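Local coordinates for putative phosphatase (Bacteroides thetaiotaomicron, PDB 3KYA), which is a putative phosphatase that binds zinc ions and combines an IPT/TIG domain with a beta-propeller, its exact activity remaining uncertain, at residues A[324-338]-A[346-359]. Numbering follows the deposited sequence.
Sequences AYFGVINNHYFMRSD and FITPYNFVGGYKQS. With EDO (1,2-ethanediol), chain I.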
loop_
_atom_site.group_PDB
_atom_site.type_symbol
_atom_site.label_atom_id
_atom_site.label_comp_id
_atom_site.label_asym_id
_atom_site.label_seq_id
_atom_site.Cartn_x
_atom_site.Cartn_y
_atom_site.Cartn_z
ATOM N N ALA A 324 -16.168 13.534 10.355
ATOM C CA ALA A 324 -15.617 13.075 11.622
ATOM C C ALA A 324 -15.652 11.561 11.732
ATOM O O ALA A 324 -16.477 10.900 11.091
ATOM C CB ALA A 324 -16.394 13.671 12.781
ATOM N N TYR A 325 -14.738 11.021 12.531
ATOM C CA TYR A 325 -14.753 9.612 12.871
ATOM C C TYR A 325 -15.180 9.478 14.336
ATOM O O TYR A 325 -14.732 10.243 15.192
ATOM C CB TYR A 325 -13.386 8.939 12.679
ATOM C CG TYR A 325 -12.841 8.912 11.269
ATOM C CD1 TYR A 325 -13.681 8.865 10.160
ATOM C CD2 TYR A 325 -11.477 8.824 11.045
ATOM C CE1 TYR A 325 -13.170 8.806 8.882
ATOM C CE2 TYR A 325 -10.960 8.758 9.760
ATOM C CZ TYR A 325 -11.804 8.747 8.687
ATOM O OH TYR A 325 -11.278 8.690 7.418
ATOM N N PHE A 326 -16.063 8.527 14.624
ATOM C CA PHE A 326 -16.471 8.250 15.992
ATOM C C PHE A 326 -15.802 6.935 16.389
ATOM O O PHE A 326 -16.119 5.880 15.825
ATOM C CB PHE A 326 -17.997 8.132 16.159
ATOM C CG PHE A 326 -18.781 9.334 15.688
ATOM C CD1 PHE A 326 -18.237 10.605 15.697
ATOM C CD2 PHE A 326 -20.102 9.200 15.331
ATOM C CE1 PHE A 326 -18.989 11.710 15.294
ATOM C CE2 PHE A 326 -20.852 10.312 14.938
ATOM C CZ PHE A 326 -20.283 11.556 14.916
ATOM N N GLY A 327 -14.876 6.997 17.345
ATOM C CA GLY A 327 -14.155 5.813 17.804
ATOM C C GLY A 327 -14.889 5.139 18.948
ATOM O O GLY A 327 -14.924 5.679 20.061
ATOM N N VAL A 328 -15.468 3.969 18.675
ATOM C CA VAL A 328 -16.243 3.211 19.668
ATOM C C VAL A 328 -15.264 2.334 20.449
ATOM O O VAL A 328 -14.932 1.222 20.060
ATOM C CB VAL A 328 -17.397 2.411 19.017
ATOM C CG1 VAL A 328 -18.306 1.822 20.082
ATOM C CG2 VAL A 328 -18.218 3.309 18.100
ATOM N N ILE A 329 -14.767 2.909 21.544
ATOM C CA ILE A 329 -13.766 2.305 22.416
ATOM C C ILE A 329 -14.123 0.906 22.912
ATOM O O ILE A 329 -13.305 -0.017 22.830
ATOM C CB ILE A 329 -13.548 3.222 23.664
ATOM C CG1 ILE A 329 -13.021 4.598 23.249
ATOM C CG2 ILE A 329 -12.605 2.568 24.679
ATOM C CD1 ILE A 329 -13.165 5.660 24.381
ATOM N N ASN A 330 -15.352 0.742 23.394
ATOM C CA ASN A 330 -15.761 -0.532 23.981
ATOM C C ASN A 330 -16.310 -1.580 23.003
ATOM O O ASN A 330 -16.536 -2.716 23.404
ATOM C CB ASN A 330 -16.764 -0.307 25.136
ATOM C CG ASN A 330 -18.122 0.232 24.681
ATOM O OD1 ASN A 330 -18.257 0.852 23.634
ATOM N ND2 ASN A 330 -19.134 0.032 25.520
ATOM N N ASN A 331 -16.497 -1.218 21.734
ATOM C CA ASN A 331 -17.033 -2.169 20.751
ATOM C C ASN A 331 -16.190 -2.375 19.482
ATOM O O ASN A 331 -16.618 -3.031 18.532
ATOM C CB ASN A 331 -18.506 -1.843 20.478
ATOM C CG ASN A 331 -19.404 -2.279 21.633
ATOM O OD1 ASN A 331 -19.464 -3.471 21.968
ATOM N ND2 ASN A 331 -20.118 -1.333 22.228
ATOM N N HIS A 332 -14.987 -1.805 19.497
ATOM C CA HIS A 332 -13.918 -2.103 18.543
ATOM C C HIS A 332 -14.091 -1.716 17.072
ATOM O O HIS A 332 -13.665 -2.442 16.180
ATOM C CB HIS A 332 -13.577 -3.604 18.697
ATOM C CG HIS A 332 -13.618 -4.065 20.122
ATOM N ND1 HIS A 332 -12.739 -3.598 21.079
ATOM C CD2 HIS A 332 -14.469 -4.900 20.766
ATOM C CE1 HIS A 332 -13.046 -4.132 22.250
ATOM N NE2 HIS A 332 -14.089 -4.929 22.087
ATOM N N TYR A 333 -14.655 -0.535 16.828
ATOM C CA TYR A 333 -14.773 -0.003 15.468
ATOM C C TYR A 333 -14.919 1.526 15.448
ATOM O O TYR A 333 -15.134 2.152 16.488
ATOM C CB TYR A 333 -15.941 -0.674 14.699
ATOM C CG TYR A 333 -17.350 -0.303 15.167
ATOM C CD1 TYR A 333 -17.823 -0.703 16.409
ATOM C CD2 TYR A 333 -18.218 0.406 14.344
ATOM C CE1 TYR A 333 -19.118 -0.373 16.833
ATOM C CE2 TYR A 333 -19.507 0.741 14.760
ATOM C CZ TYR A 333 -19.952 0.340 16.002
ATOM O OH TYR A 333 -21.229 0.667 16.415
ATOM N N PHE A 334 -14.758 2.102 14.257
ATOM C CA PHE A 334 -14.992 3.513 13.987
ATOM C C PHE A 334 -16.157 3.677 13.007
ATOM O O PHE A 334 -16.302 2.890 12.041
ATOM C CB PHE A 334 -13.769 4.228 13.334
ATOM C CG PHE A 334 -12.632 4.525 14.266
ATOM C CD1 PHE A 334 -11.638 3.590 14.488
ATOM C CD2 PHE A 334 -12.512 5.784 14.864
ATOM C CE1 PHE A 334 -10.581 3.871 15.361
ATOM C CE2 PHE A 334 -11.469 6.058 15.729
ATOM C CZ PHE A 334 -10.500 5.101 15.962
HETATM N N MSE A 335 -16.971 4.696 13.264
HETATM C CA MSE A 335 -18.026 5.121 12.370
HETATM C C MSE A 335 -17.578 6.452 11.750
HETATM O O MSE A 335 -16.687 7.129 12.286
HETATM C CB MSE A 335 -19.354 5.288 13.112
HETATM C CG MSE A 335 -19.842 4.033 13.831
HETATM SE SE MSE A 335 -21.600 4.257 14.623
HETATM C CE MSE A 335 -22.642 4.183 12.991
ATOM N N ARG A 336 -18.172 6.804 10.615
ATOM C CA ARG A 336 -17.884 8.045 9.926
ATOM C C ARG A 336 -19.164 8.845 9.797
ATOM O O ARG A 336 -20.223 8.293 9.496
ATOM C CB ARG A 336 -17.295 7.788 8.551
ATOM C CG ARG A 336 -16.843 9.031 7.772
ATOM C CD ARG A 336 -16.266 8.589 6.420
ATOM N NE ARG A 336 -15.681 9.657 5.600
ATOM C CZ ARG A 336 -16.386 10.580 4.954
ATOM N NH1 ARG A 336 -17.702 10.611 5.066
ATOM N NH2 ARG A 336 -15.780 11.494 4.215
ATOM N N SER A 337 -19.049 10.153 10.008
ATOM C CA SER A 337 -20.172 11.065 9.895
ATOM C C SER A 337 -19.826 12.266 8.998
ATOM O O SER A 337 -18.800 12.924 9.214
ATOM C CB SER A 337 -20.561 11.523 11.308
ATOM O OG SER A 337 -21.579 12.495 11.304
ATOM N N ASP A 338 -20.666 12.544 8.002
ATOM C CA ASP A 338 -20.491 13.715 7.135
ATOM C C ASP A 338 -21.062 14.978 7.801
ATOM O O ASP A 338 -22.013 14.903 8.579
ATOM C CB ASP A 338 -21.146 13.497 5.774
ATOM C CG ASP A 338 -20.385 12.509 4.919
ATOM O OD1 ASP A 338 -19.235 12.832 4.535
ATOM O OD2 ASP A 338 -20.922 11.416 4.628
ATOM N N PHE A 346 -23.343 17.583 12.137
ATOM C CA PHE A 346 -23.023 16.264 11.616
ATOM C C PHE A 346 -24.337 15.508 11.364
ATOM O O PHE A 346 -25.361 15.811 11.991
ATOM C CB PHE A 346 -22.141 15.504 12.594
ATOM C CG PHE A 346 -20.739 15.981 12.604
ATOM C CD1 PHE A 346 -19.897 15.671 11.549
ATOM C CD2 PHE A 346 -20.253 16.770 13.648
ATOM C CE1 PHE A 346 -18.592 16.131 11.530
ATOM C CE2 PHE A 346 -18.957 17.230 13.634
ATOM C CZ PHE A 346 -18.119 16.915 12.568
ATOM N N ILE A 347 -24.306 14.544 10.443
ATOM C CA ILE A 347 -25.482 13.730 10.124
ATOM C C ILE A 347 -25.247 12.282 10.577
ATOM O O ILE A 347 -24.105 11.881 10.835
ATOM C CB ILE A 347 -25.871 13.806 8.618
ATOM C CG1 ILE A 347 -24.872 13.099 7.713
ATOM C CG2 ILE A 347 -25.995 15.247 8.147
ATOM C CD1 ILE A 347 -25.298 13.154 6.247
ATOM N N THR A 348 -26.332 11.518 10.681
ATOM C CA THR A 348 -26.286 10.136 11.130
ATOM C C THR A 348 -25.071 9.396 10.568
ATOM O O THR A 348 -24.883 9.342 9.356
ATOM C CB THR A 348 -27.578 9.385 10.745
ATOM O OG1 THR A 348 -28.696 10.061 11.331
ATOM C CG2 THR A 348 -27.537 7.962 11.240
ATOM N N PRO A 349 -24.232 8.838 11.455
ATOM C CA PRO A 349 -23.023 8.145 11.006
ATOM C C PRO A 349 -23.264 6.725 10.499
ATOM O O PRO A 349 -24.350 6.164 10.669
ATOM C CB PRO A 349 -22.157 8.102 12.277
ATOM C CG PRO A 349 -23.162 7.992 13.375
ATOM C CD PRO A 349 -24.299 8.909 12.930
ATOM N N TYR A 350 -22.235 6.161 9.879
ATOM C CA TYR A 350 -22.280 4.800 9.365
ATOM C C TYR A 350 -20.973 4.071 9.690
ATOM O O TYR A 350 -19.931 4.699 9.896
ATOM C CB TYR A 350 -22.570 4.796 7.853
ATOM C CG TYR A 350 -21.575 5.554 6.967
ATOM C CD1 TYR A 350 -20.386 4.960 6.552
ATOM C CD2 TYR A 350 -21.844 6.849 6.518
ATOM C CE1 TYR A 350 -19.490 5.631 5.729
ATOM C CE2 TYR A 350 -20.952 7.528 5.684
ATOM C CZ TYR A 350 -19.778 6.914 5.302
ATOM O OH TYR A 350 -18.888 7.566 4.476
ATOM N N ASN A 351 -21.045 2.742 9.734
ATOM C CA ASN A 351 -19.870 1.929 10.039
ATOM C C ASN A 351 -18.790 2.154 8.979
ATOM O O ASN A 351 -19.058 2.123 7.789
ATOM C CB ASN A 351 -20.241 0.450 10.183
ATOM C CG ASN A 351 -21.199 0.201 11.339
ATOM O OD1 ASN A 351 -21.750 1.136 11.914
ATOM N ND2 ASN A 351 -21.421 -1.072 11.664
ATOM N N PHE A 352 -17.567 2.424 9.433
ATOM C CA PHE A 352 -16.443 2.746 8.538
ATOM C C PHE A 352 -15.320 1.700 8.547
ATOM O O PHE A 352 -15.071 1.060 7.521
ATOM C CB PHE A 352 -15.926 4.166 8.877
ATOM C CG PHE A 352 -14.762 4.622 8.015
ATOM C CD1 PHE A 352 -14.853 4.607 6.627
ATOM C CD2 PHE A 352 -13.592 5.093 8.597
ATOM C CE1 PHE A 352 -13.777 5.022 5.839
ATOM C CE2 PHE A 352 -12.514 5.496 7.813
ATOM C CZ PHE A 352 -12.611 5.473 6.443
ATOM N N VAL A 353 -14.631 1.527 9.675
ATOM C CA VAL A 353 -13.561 0.522 9.775
ATOM C C VAL A 353 -13.663 -0.248 11.085
ATOM O O VAL A 353 -14.077 0.300 12.101
ATOM C CB VAL A 353 -12.145 1.130 9.660
ATOM C CG1 VAL A 353 -11.892 1.677 8.245
ATOM C CG2 VAL A 353 -11.934 2.212 10.729
ATOM N N GLY A 354 -13.281 -1.524 11.047
ATOM C CA GLY A 354 -13.357 -2.385 12.216
ATOM C C GLY A 354 -14.650 -3.185 12.224
ATOM O O GLY A 354 -15.598 -2.863 11.493
ATOM N N GLY A 355 -14.680 -4.221 13.063
ATOM C CA GLY A 355 -15.837 -5.086 13.218
ATOM C C GLY A 355 -16.699 -4.762 14.423
ATOM O O GLY A 355 -16.245 -4.817 15.553
ATOM N N TYR A 356 -17.948 -4.404 14.145
ATOM C CA TYR A 356 -18.989 -4.148 15.136
ATOM C C TYR A 356 -19.011 -5.231 16.227
ATOM O O TYR A 356 -19.380 -6.371 15.957
ATOM C CB TYR A 356 -20.339 -4.107 14.386
ATOM C CG TYR A 356 -21.599 -4.042 15.222
ATOM C CD1 TYR A 356 -22.089 -2.833 15.687
ATOM C CD2 TYR A 356 -22.350 -5.193 15.474
ATOM C CE1 TYR A 356 -23.268 -2.768 16.434
ATOM C CE2 TYR A 356 -23.525 -5.140 16.220
ATOM C CZ TYR A 356 -23.980 -3.924 16.695
ATOM O OH TYR A 356 -25.138 -3.857 17.434
ATOM N N LYS A 357 -18.605 -4.865 17.447
ATOM C CA LYS A 357 -18.581 -5.782 18.601
ATOM C C LYS A 357 -17.687 -7.014 18.400
ATOM O O LYS A 357 -17.920 -8.064 19.010
ATOM C CB LYS A 357 -20.005 -6.244 18.981
ATOM C CG LYS A 357 -21.006 -5.115 19.145
ATOM C CD LYS A 357 -22.358 -5.577 19.685
ATOM C CE LYS A 357 -22.256 -6.043 21.132
ATOM N NZ LYS A 357 -23.587 -6.269 21.787
ATOM N N GLN A 358 -16.663 -6.888 17.563
ATOM C CA GLN A 358 -15.751 -7.991 17.277
ATOM C C GLN A 358 -14.298 -7.548 17.424
ATOM O O GLN A 358 -13.706 -7.040 16.482
ATOM C CB GLN A 358 -16.002 -8.513 15.856
ATOM C CG GLN A 358 -17.449 -8.952 15.624
ATOM C CD GLN A 358 -17.843 -9.005 14.152
ATOM O OE1 GLN A 358 -17.197 -9.679 13.337
ATOM N NE2 GLN A 358 -18.946 -8.317 13.810
ATOM N N SER A 359 -13.731 -7.746 18.612
ATOM C CA SER A 359 -12.338 -7.402 18.861
ATOM C C SER A 359 -11.379 -8.311 18.090
ATOM O O SER A 359 -11.689 -9.472 17.815
ATOM C CB SER A 359 -12.011 -7.499 20.353
ATOM O OG SER A 359 -12.152 -8.820 20.842
HETATM C C1 EDO I . -19.155 10.370 0.791
HETATM O O1 EDO I . -19.403 11.714 1.205
HETATM C C2 EDO I . -18.796 9.526 1.998
HETATM O O2 EDO I . -19.779 9.660 3.026
HETATM O O HOH W 1 -12.661 -4.730 15.245
HETATM O O HOH W 2 -22.964 0.663 14.297
HETATM O O HOH W 3 -22.822 10.595 7.901
#
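Backbone bonds pair Phe334 with Val353 and Arg336 with Tyr350 in antiparallel register, and a classic beta bulge interrupts the ladder. Phe334 O accepts from two successive amides, Phe352 N at 2.9 Å and Val353 N at 3.2 Å. Just beyond, Gly354 passes so close to His332 O and Tyr333 CA that a CB would clash. At the other end Ser337 OG, swung anti to its own N (chi1 175°), donates to Ile347 O at 2.6 Å; a serine suits this place, its small hydroxyl reaching the carbonyl while lying close against Phe346 CB.

The hairpin of strands 333-340 and 345-352 forms the outer half of a four-stranded blade in what the succession of antiparallel sheets marks as a six-bladed beta-propeller. Strand 345-352 is one of the blade's two outermost strands, and the second subunit packs on the hairpin here: its Tyr68 meets the Tyr350 ring edge-to-face and hydrogen-bonds Asp338 OD2 on the neighbouring strand.

Aromatic and apolar groups fill both faces. The rings of Tyr325 and Phe352 lie nearly parallel, planes 23° apart, but slid so far that they barely overlap (centroids 4.9 Å apart). On the other face, Pro349 CG touches the edge of the Phe326 ring at CE2, 3.6 Å away. Tyr333 is sandwiched between Val328 CG2 and Tyr356 CA, while its hydroxyl bonds Trp311; Ser359 CB sits over the centre of the His332 ring.

Charge gathers round Arg336. Its extended chain carries CD over one Phe352 face and alongside Tyr350 OH, and NH1 forms a salt bridge with Asp338 OD1 at 2.8 Å. A leucine here would probably leave the Asp338 carboxylate without its cationic mate. Beside them a 1,2-ethanediol, probably from the crystallisation liquor, accepts from Tyr350 OH through O2 and donates to Asp338 OD2.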